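Local coordinates for ALKF (Bacillus cereus, PDB 3ZBO), which is of unknown function but is related to the HEAT-like repeat DNA glycosylases and has affinity for branched DNA structures, at residues Lys154-Leu159 against His192-Glu197; Glu160-Thr165 against Ser175-Phe180; Val184-Val189 against Gln224-Arg229. All coordinates share one frame; numbering follows the deposited sequence. Where two conformers were deposited one is given.

In the fold
The three contacts join four helices of the mostly helical fold. Contact 1 pairs helix 152-165 with helix 192-202, and contact 2 sets the last turns of helix 152-165 against the intervening helix 171-187. Along the chain, contact 2 is therefore nested within the loop closed by contact 1, and the two centres lie about 10 Å apart. Contact 3 carries helix 171-187 on to helix 219-228, about 13 Å between centres from contact 1 and 16 Å from contact 2, its segments alternating with those of contact 1. Helix 171-187 takes part in contacts 2 and 3 and also touches helix 192-202, Ala-185 on Ala-195, consistent with the layered helix packing of a HEAT-like repeat protein.

Contact 1 of 3, residues Lys154-Leu159 against His192-Glu197; sequences KISDML and HEKAVE
Helices 152-165 and 192-202 run almost parallel where Leu-159 faces Ala-195: the axes of Lys-154–Leu-159 and His-192–Glu-197 approach to 10.6 Å with 8° between their directions. At that spacing a long side chain does much of the bridging. Lys-194 leaves its helix with CG anti to the backbone N and stays extended through CD and CE, turning only at the last torsion (chi4 87°). Along the way its methylene chain passes Leu-159, the two side chains lying alongside each other and pointing opposite ways, with CD1 of Leu-159 4.0 Å from CD of Lys-194. Farther out, the hydroxyl of Ser-156 lies against the lysine's end, its OG 3.5 Å from CE of Lys-194. The second methyl of Leu-159, CD2, reaches CB of Ala-195 at 4.2 Å on the buried side. Deeper still, Leu-181 packs on Leu-159 and Ala-185 on Ala-195, so helix 171-187, which links the two helices in sequence, also fills in beneath them. The ammonium group of Lys-194 makes a salt bridge to Glu-160 OE2, one turn beyond Ser-156 on the helix it has crossed to. The contact itself is thus apolar within, methyls against methylenes, while just beyond it the pairing with Glu-160 holds the lysine's end over the neighbouring helix and probably favours its ammonium form further.

Contact 2 of 3, residues Glu160-Thr165 against Ser175-Phe180; sequences EMVKDT and SAMNNF
Consecutive helices 152-165 and 171-187 form a helical hairpin whose arms cross obliquely, an arrangement consistent with the relation to HEAT-like repeat proteins, and Val-162 and Met-177 face each other across it with CA atoms 6.2 Å apart. The segment axes come to 10.2 Å, with a signed crossing angle of -135°. Both methyls of Val-162 rest against CB of Met-177, CG2 at 4.0 Å and CG1 at 4.1 Å from it. CG2 of Val-162 also reaches CD2 of Phe-180 at 4.1 Å, meeting the ring at a slant. Trp-135 of helix 128-144 covers this apolar patch, touching Val-162 and standing edge-to-face to the Phe-180 ring. Met-177 starts with CG anti to its carbonyl carbon and then runs extended, which carries its methyl out to the final turn of the other helix. There it crosses Thr-165 at about a right angle, CE of Met-177 lying 3.6 Å from OG1 of Thr-165. That hydroxyl sits between the backbone N and carbonyl carbon of its own residue (chi1 69°), where it can turn back on the helix: OG1 of Thr-165 donates to the carbonyl O of Met-161 over 2.7 Å, arriving 42° out of the carbonyl plane.

Contact 3 of 3, residues Val184-Val189 against Gln224-Arg229; sequences VAISYV and QKELDR
With CG1 of Ile-186 anti to its carbonyl carbon (chi1 -64°), the ethyl branch is aimed at Glu-226 and Leu-227, and the turn about CB-CG1 (chi2 -51°) brings CD1 into contact with both. Glu-226 also begins with CG anti to the carbonyl carbon; its CB lies against the isoleucine, and the bend beyond it turns the carboxylate aside. The two side chains cross at about a right angle. CD1 of Ile-186 is 3.6 Å from CB of Glu-226, and CG1 of Ile-186 follows at 3.7 Å from the same CB. The same methyl of Ile-186 also meets a leucine branch, CD1 to CD2 of Leu-227 being 3.6 Å. Ile-223, a turn before Leu-227 on helix 219-228, also packs on Ile-186, and Leu-227 continues to His-192 of helix 192-202. The contact joins the C-terminal turns of helices 171-187 and 219-228, the latter being the final helix of this HEAT-like, mostly helical fold. The tail beyond it passes close by: the backbone of Ile-186 is hydrogen-bonded to Gly-233, and OG of Ser-187 to the carbonyl O of Phe-234. Glu-226 is buried, yet both carboxylate oxygens have a cationic partner. OE2 pairs with Arg-236 of the tail, and OE1 of Glu-226 accepts from NH1 of Arg-229 at 3.0 Å with an N-H...O angle of 156°. Two arginines around a buried carboxylate would probably keep it ionised. NH1 approaches from well above the carboxylate plane, whereas the oxygen lies close to the plane of the guanidinium. CB of Lys-225 lies against one face of the Arg-229 guanidinium, toward its rim.

Contact 1 of 3, residues Lys154-Leu159 against His192-Glu197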
loop_
_atom_site.group_PDB
_atom_site.type_symbol
_atom_site.label_atom_id
_atom_site.label_comp_id
_atom_site.label_asym_id
_atom_site.label_seq_id
_atom_site.Cartn_x
_atom_site.Cartn_y
_atom_site.Cartn_z
ATOM N N LYS A 154 -7.202 0.876 19.966
ATOM C CA LYS A 154 -6.434 0.007 19.099
ATOM C C LYS A 154 -5.409 0.890 18.336
ATOM O O LYS A 154 -4.236 0.487 18.270
ATOM C CB LYS A 154 -7.333 -0.661 18.080
ATOM C CG LYS A 154 -6.603 -1.722 17.270
ATOM C CD LYS A 154 -7.613 -2.222 16.153
ATOM C CE LYS A 154 -7.176 -3.417 15.486
ATOM N NZ LYS A 154 -8.291 -3.684 14.488
ATOM N N ILE A 155 -5.894 2.013 17.766
ATOM C CA ILE A 155 -4.898 2.867 17.034
ATOM C C ILE A 155 -3.828 3.390 17.962
ATOM O O ILE A 155 -2.653 3.449 17.633
ATOM C CB ILE A 155 -5.650 4.028 16.318
ATOM C CG1 ILE A 155 -6.674 3.526 15.324
ATOM C CG2 ILE A 155 -4.612 4.998 15.623
ATOM C CD1 ILE A 155 -6.171 2.581 14.208
ATOM N N SER A 156 -4.191 3.778 19.219
ATOM C CA SER A 156 -3.188 4.224 20.132
ATOM C C SER A 156 -2.144 3.148 20.443
ATOM O O SER A 156 -0.932 3.437 20.500
ATOM C CB SER A 156 -3.957 4.697 21.401
ATOM O OG SER A 156 -3.046 5.174 22.360
ATOM N N ASP A 157 -2.625 1.913 20.635
ATOM C CA ASP A 157 -1.712 0.813 20.942
ATOM C C ASP A 157 -0.795 0.543 19.713
ATOM O O ASP A 157 0.408 0.233 19.883
ATOM C CB ASP A 157 -2.516 -0.444 21.281
ATOM C CG ASP A 157 -3.163 -0.409 22.642
ATOM O OD1 ASP A 157 -2.817 0.434 23.447
ATOM O OD2 ASP A 157 -3.986 -1.345 22.850
ATOM N N MET A 158 -1.354 0.685 18.511
ATOM C CA MET A 158 -0.555 0.592 17.299
ATOM C C MET A 158 0.503 1.686 17.223
ATOM O O MET A 158 1.674 1.390 16.815
ATOM C CB MET A 158 -1.467 0.624 16.066
ATOM C CG MET A 158 -2.294 -0.664 15.948
ATOM S SD MET A 158 -3.531 -0.546 14.712
ATOM C CE MET A 158 -2.541 -0.719 13.216
ATOM N N LEU A 159 0.183 2.916 17.624
ATOM C CA LEU A 159 1.224 3.958 17.616
ATOM C C LEU A 159 2.371 3.590 18.567
ATOM O O LEU A 159 3.548 3.847 18.291
ATOM C CB LEU A 159 0.649 5.309 18.092
ATOM C CG LEU A 159 -0.270 5.976 17.085
ATOM C CD1 LEU A 159 -0.991 7.202 17.731
ATOM C CD2 LEU A 159 0.523 6.458 15.883
ATOM N N HIS A 192 -4.322 12.925 16.901
ATOM C CA HIS A 192 -3.341 13.858 16.264
ATOM C C HIS A 192 -2.165 14.184 17.168
ATOM O O HIS A 192 -0.974 14.047 16.755
ATOM C CB HIS A 192 -4.048 15.171 15.864
ATOM C CG HIS A 192 -3.059 16.163 15.396
ATOM N ND1 HIS A 192 -2.720 17.360 16.012
ATOM C CD2 HIS A 192 -2.238 16.032 14.345
ATOM C CE1 HIS A 192 -1.763 17.970 15.292
ATOM N NE2 HIS A 192 -1.482 17.175 14.269
ATOM N N GLU A 193 -2.432 14.589 18.422
ATOM C CA GLU A 193 -1.322 15.030 19.264
ATOM C C GLU A 193 -0.394 13.896 19.623
ATOM O O GLU A 193 0.816 14.096 19.605
ATOM C CB GLU A 193 -1.870 15.728 20.526
ATOM C CG GLU A 193 -2.791 16.914 20.140
ATOM C CD GLU A 193 -4.263 16.472 19.596
ATOM O OE1 GLU A 193 -4.825 15.246 19.773
ATOM O OE2 GLU A 193 -4.859 17.417 18.926
ATOM N N LYS A 194 -0.936 12.689 19.895
ATOM C CA LYS A 194 -0.053 11.571 20.281
ATOM C C LYS A 194 0.829 11.178 19.093
ATOM O O LYS A 194 1.960 10.811 19.300
ATOM C CB LYS A 194 -0.897 10.370 20.707
ATOM C CG LYS A 194 -0.095 9.170 21.106
ATOM C CD LYS A 194 -0.983 7.979 21.608
ATOM C CE LYS A 194 -0.041 6.891 22.053
ATOM N NZ LYS A 194 0.383 7.059 23.478
ATOM N N ALA A 195 0.242 11.203 17.878
ATOM C CA ALA A 195 1.039 10.792 16.697
ATOM C C ALA A 195 2.207 11.758 16.456
ATOM O O ALA A 195 3.314 11.367 16.066
ATOM C CB ALA A 195 0.138 10.655 15.429
ATOM N N VAL A 196 1.936 13.047 16.674
ATOM C CA VAL A 196 3.000 14.087 16.546
ATOM C C VAL A 196 4.092 13.784 17.560
ATOM O O VAL A 196 5.294 13.841 17.216
ATOM C CB VAL A 196 2.421 15.539 16.681
ATOM C CG1 VAL A 196 3.512 16.558 16.852
ATOM C CG2 VAL A 196 1.532 15.826 15.464
ATOM N N GLU A 197 3.696 13.456 18.810
ATOM C CA GLU A 197 4.715 13.237 19.822
ATOM C C GLU A 197 5.473 11.935 19.529
ATOM O O GLU A 197 6.700 11.913 19.648
ATOM C CB GLU A 197 3.959 13.162 21.165
ATOM C CG GLU A 197 4.902 12.818 22.335
ATOM C CD GLU A 197 6.098 13.764 22.446
ATOM O OE1 GLU A 197 5.918 15.002 22.229
ATOM O OE2 GLU A 197 7.235 13.264 22.756
#

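Contact 2 of 3, residues Glu160-Thr165 against Ser175-Phe180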
loop_
_atom_site.group_PDB
_atom_site.type_symbol
_atom_site.label_atom_id
_atom_site.label_comp_id
_atom_site.label_asym_id
_atom_site.label_seq_id
_atom_site.Cartn_x
_atom_site.Cartn_y
_atom_site.Cartn_z
ATOM N N GLU A 160 1.970 3.046 19.771
ATOM C CA GLU A 160 3.010 2.640 20.722
ATOM C C GLU A 160 3.881 1.503 20.205
ATOM O O GLU A 160 5.099 1.539 20.403
ATOM C CB GLU A 160 2.357 2.203 22.027
ATOM C CG GLU A 160 1.796 3.322 22.843
ATOM C CD GLU A 160 2.818 4.319 23.311
ATOM O OE1 GLU A 160 3.953 3.930 23.678
ATOM O OE2 GLU A 160 2.539 5.533 23.353
ATOM N N MET A 161 3.283 0.587 19.433
ATOM C CA MET A 161 4.032 -0.484 18.817
ATOM C C MET A 161 5.025 0.085 17.792
ATOM O O MET A 161 6.188 -0.315 17.741
ATOM C CB MET A 161 3.086 -1.487 18.208
ATOM C CG MET A 161 3.798 -2.620 17.581
ATOM S SD MET A 161 4.657 -3.650 18.761
ATOM C CE MET A 161 3.374 -3.906 19.981
ATOM N N VAL A 162 4.576 1.052 17.013
ATOM C CA VAL A 162 5.516 1.664 16.098
ATOM C C VAL A 162 6.653 2.372 16.875
ATOM O O VAL A 162 7.839 2.149 16.587
ATOM C CB VAL A 162 4.811 2.721 15.191
ATOM C CG1 VAL A 162 5.879 3.527 14.362
ATOM C CG2 VAL A 162 3.832 2.053 14.273
ATOM N N LYS A 163 6.350 3.177 17.902
ATOM C CA LYS A 163 7.383 3.819 18.724
ATOM C C LYS A 163 8.407 2.781 19.259
ATOM O O LYS A 163 9.627 3.015 19.191
ATOM C CB LYS A 163 6.738 4.534 19.933
ATOM C CG LYS A 163 7.748 5.263 20.868
ATOM C CD LYS A 163 6.978 5.825 22.070
ATOM C CE LYS A 163 6.906 4.779 23.137
ATOM N NZ LYS A 163 6.794 5.415 24.503
ATOM N N ASP A 164 7.874 1.679 19.754
ATOM C CA ASP A 164 8.718 0.728 20.497
ATOM C C ASP A 164 9.533 -0.119 19.569
ATOM O O ASP A 164 10.639 -0.591 20.004
ATOM C CB ASP A 164 7.888 -0.171 21.362
ATOM C CG ASP A 164 7.314 0.567 22.601
ATOM O OD1 ASP A 164 7.782 1.629 22.967
ATOM O OD2 ASP A 164 6.287 0.050 23.138
ATOM N N THR A 165 9.114 -0.291 18.301
ATOM C CA THR A 165 9.687 -1.362 17.493
ATOM C C THR A 165 10.077 -0.983 16.059
ATOM O O THR A 165 10.786 -1.768 15.357
ATOM C CB THR A 165 8.780 -2.588 17.331
ATOM O OG1 THR A 165 7.596 -2.302 16.514
ATOM C CG2 THR A 165 8.244 -3.114 18.739
ATOM N N SER A 175 9.073 1.393 6.489
ATOM C CA SER A 175 8.453 2.384 5.592
ATOM C C SER A 175 6.969 2.428 5.843
ATOM O O SER A 175 6.401 3.553 5.944
ATOM C CB SER A 175 8.751 1.954 4.150
ATOM O OG SER A 175 7.898 2.733 3.255
ATOM N N ALA A 176 6.313 1.287 5.960
ATOM C CA ALA A 176 4.879 1.319 6.154
ATOM C C ALA A 176 4.482 1.787 7.539
ATOM O O ALA A 176 3.446 2.513 7.677
ATOM C CB ALA A 176 4.281 -0.144 5.920
ATOM N N MET A 177 5.248 1.431 8.559
ATOM C CA MET A 177 4.912 1.944 9.938
ATOM C C MET A 177 5.115 3.487 9.934
ATOM O O MET A 177 4.385 4.185 10.649
ATOM C CB MET A 177 5.920 1.292 10.909
ATOM C CG MET A 177 5.548 -0.112 11.199
ATOM S SD MET A 177 6.936 -0.662 12.331
ATOM C CE MET A 177 6.092 -1.938 13.275
ATOM N N ASN A 178 6.150 3.983 9.205
ATOM C CA ASN A 178 6.314 5.441 9.148
ATOM C C ASN A 178 5.119 6.141 8.481
ATOM O O ASN A 178 4.697 7.225 8.975
ATOM C CB ASN A 178 7.653 5.761 8.415
ATOM C CG ASN A 178 8.055 7.223 8.548
ATOM O OD1 ASN A 178 7.883 8.004 7.570
ATOM N ND2 ASN A 178 8.603 7.527 9.669
ATOM N N ASN A 179 4.652 5.500 7.406
ATOM C CA ASN A 179 3.452 5.998 6.707
ATOM C C ASN A 179 2.294 5.984 7.749
ATOM O O ASN A 179 1.501 6.983 7.792
ATOM C CB ASN A 179 3.229 5.110 5.439
ATOM C CG ASN A 179 2.120 5.607 4.563
ATOM O OD1 ASN A 179 1.702 6.754 4.706
ATOM N ND2 ASN A 179 1.728 4.793 3.559
ATOM N N PHE A 180 2.187 4.949 8.555
ATOM C CA PHE A 180 1.096 4.922 9.527
ATOM C C PHE A 180 1.225 6.133 10.497
ATOM O O PHE A 180 0.194 6.738 10.819
ATOM C CB PHE A 180 1.131 3.525 10.222
ATOM C CG PHE A 180 0.074 3.363 11.302
ATOM C CD1 PHE A 180 -1.201 2.925 10.947
ATOM C CD2 PHE A 180 0.409 3.623 12.604
ATOM C CE1 PHE A 180 -2.183 2.729 11.938
ATOM C CE2 PHE A 180 -0.558 3.437 13.612
ATOM C CZ PHE A 180 -1.888 2.988 13.286
#

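Contact 3 of 3, residues Val184-Val189 against Gln224-Arg229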
loop_
_atom_site.group_PDB
_atom_site.type_symbol
_atom_site.label_atom_id
_atom_site.label_comp_id
_atom_site.label_asym_id
_atom_site.label_seq_id
_atom_site.Cartn_x
_atom_site.Cartn_y
_atom_site.Cartn_z
ATOM N N VAL A 184 -1.902 8.649 10.670
ATOM C CA VAL A 184 -2.702 8.859 11.936
ATOM C C VAL A 184 -2.628 10.362 12.262
ATOM O O VAL A 184 -3.649 10.979 12.581
ATOM C CB VAL A 184 -2.169 8.012 13.112
ATOM C CG1 VAL A 184 -2.923 8.459 14.418
ATOM C CG2 VAL A 184 -2.448 6.492 12.822
ATOM N N ALA A 185 -1.431 10.960 12.188
ATOM C CA ALA A 185 -1.345 12.397 12.621
ATOM C C ALA A 185 -2.213 13.300 11.805
ATOM O O ALA A 185 -2.671 14.345 12.354
ATOM C CB ALA A 185 0.099 12.791 12.568
ATOM N N ILE A 186 -2.359 13.044 10.521
ATOM C CA ILE A 186 -3.148 13.901 9.661
ATOM C C ILE A 186 -4.567 13.447 9.492
ATOM O O ILE A 186 -5.497 14.289 9.466
ATOM C CB ILE A 186 -2.400 14.013 8.295
ATOM C CG1 ILE A 186 -1.058 14.692 8.467
ATOM C CG2 ILE A 186 -3.305 14.789 7.293
ATOM C CD1 ILE A 186 -1.069 16.053 9.238
ATOM N N SER A 187 -4.829 12.149 9.331
ATOM C CA SER A 187 -6.158 11.689 8.965
ATOM C C SER A 187 -6.988 11.080 10.107
ATOM O O SER A 187 -8.129 10.749 9.843
ATOM C CB SER A 187 -6.089 10.678 7.817
ATOM O OG SER A 187 -5.495 11.290 6.648
ATOM N N TYR A 188 -6.428 10.953 11.289
ATOM C CA TYR A 188 -7.162 10.424 12.454
ATOM C C TYR A 188 -7.032 11.358 13.624
ATOM O O TYR A 188 -6.265 11.177 14.545
ATOM C CB TYR A 188 -6.580 9.018 12.779
ATOM C CG TYR A 188 -7.525 8.345 13.853
ATOM C CD1 TYR A 188 -8.779 7.953 13.513
ATOM C CD2 TYR A 188 -7.007 8.156 15.134
ATOM C CE1 TYR A 188 -9.606 7.318 14.549
ATOM C CE2 TYR A 188 -7.734 7.521 16.158
ATOM C CZ TYR A 188 -9.060 7.170 15.825
ATOM O OH TYR A 188 -9.796 6.590 16.831
ATOM N N VAL A 189 -7.847 12.425 13.550
ATOM C CA VAL A 189 -7.693 13.510 14.530
ATOM C C VAL A 189 -7.843 13.134 15.986
ATOM O O VAL A 189 -7.240 13.813 16.845
ATOM C CB VAL A 189 -8.564 14.749 14.232
ATOM C CG1 VAL A 189 -8.216 15.328 12.898
ATOM C CG2 VAL A 189 -10.048 14.468 14.316
ATOM N N GLN A 224 4.574 17.888 9.556
ATOM C CA GLN A 224 4.571 19.333 9.579
ATOM C C GLN A 224 4.213 19.954 8.234
ATOM O O GLN A 224 3.475 20.975 8.193
ATOM C CB GLN A 224 5.930 19.866 10.106
ATOM C CG GLN A 224 5.933 21.418 10.230
ATOM C CD GLN A 224 4.902 21.885 11.290
ATOM O OE1 GLN A 224 4.039 22.703 11.027
ATOM N NE2 GLN A 224 4.991 21.309 12.479
ATOM N N LYS A 225 4.655 19.354 7.133
ATOM C CA LYS A 225 4.333 19.891 5.775
ATOM C C LYS A 225 2.837 19.832 5.567
ATOM O O LYS A 225 2.278 20.732 4.938
ATOM C CB LYS A 225 5.148 19.175 4.665
ATOM C CG LYS A 225 6.556 19.541 4.793
ATOM C CD LYS A 225 7.471 18.809 3.793
ATOM C CE LYS A 225 8.949 19.169 4.121
ATOM N NZ LYS A 225 9.855 18.679 3.049
ATOM N N GLU A 226 2.192 18.753 6.003
ATOM C CA GLU A 226 0.768 18.690 5.856
ATOM C C GLU A 226 0.027 19.672 6.723
ATOM O O GLU A 226 -0.914 20.297 6.231
ATOM C CB GLU A 226 0.272 17.253 6.164
ATOM C CG GLU A 226 0.820 16.229 5.106
ATOM C CD GLU A 226 -0.086 16.117 3.914
ATOM O OE1 GLU A 226 -0.174 17.059 3.074
ATOM O OE2 GLU A 226 -0.720 15.043 3.802
ATOM N N LEU A 227 0.510 19.856 7.940
ATOM C CA LEU A 227 -0.087 20.924 8.782
ATOM C C LEU A 227 0.082 22.299 8.188
ATOM O O LEU A 227 -0.865 23.108 8.183
ATOM C CB LEU A 227 0.489 20.891 10.158
ATOM C CG LEU A 227 0.280 19.530 10.904
ATOM C CD1 LEU A 227 0.862 19.562 12.271
ATOM C CD2 LEU A 227 -1.285 19.186 11.035
ATOM N N ASP A 228 1.246 22.528 7.593
ATOM C CA ASP A 228 1.481 23.851 6.881
ATOM C C ASP A 228 0.511 24.113 5.689
ATOM O O ASP A 228 0.193 25.295 5.387
ATOM C CB ASP A 228 2.935 23.902 6.366
ATOM C CG ASP A 228 3.984 24.029 7.497
ATOM O OD1 ASP A 228 3.627 24.178 8.699
ATOM O OD2 ASP A 228 5.193 23.907 7.135
ATOM N N ARG A 229 0.012 23.030 5.070
ATOM C CA ARG A 229 -0.898 23.068 3.969
ATOM C C ARG A 229 -2.352 23.109 4.474
ATOM O O ARG A 229 -3.274 23.136 3.668
ATOM C CB ARG A 229 -0.696 21.792 3.082
ATOM C CG ARG A 229 0.685 21.673 2.412
ATOM C CD ARG A 229 0.846 20.232 1.742
ATOM N NE ARG A 229 2.223 20.001 1.224
ATOM C CZ ARG A 229 3.004 18.916 1.466
ATOM N NH1 ARG A 229 2.594 17.865 2.202
ATOM N NH2 ARG A 229 4.230 18.867 0.938
#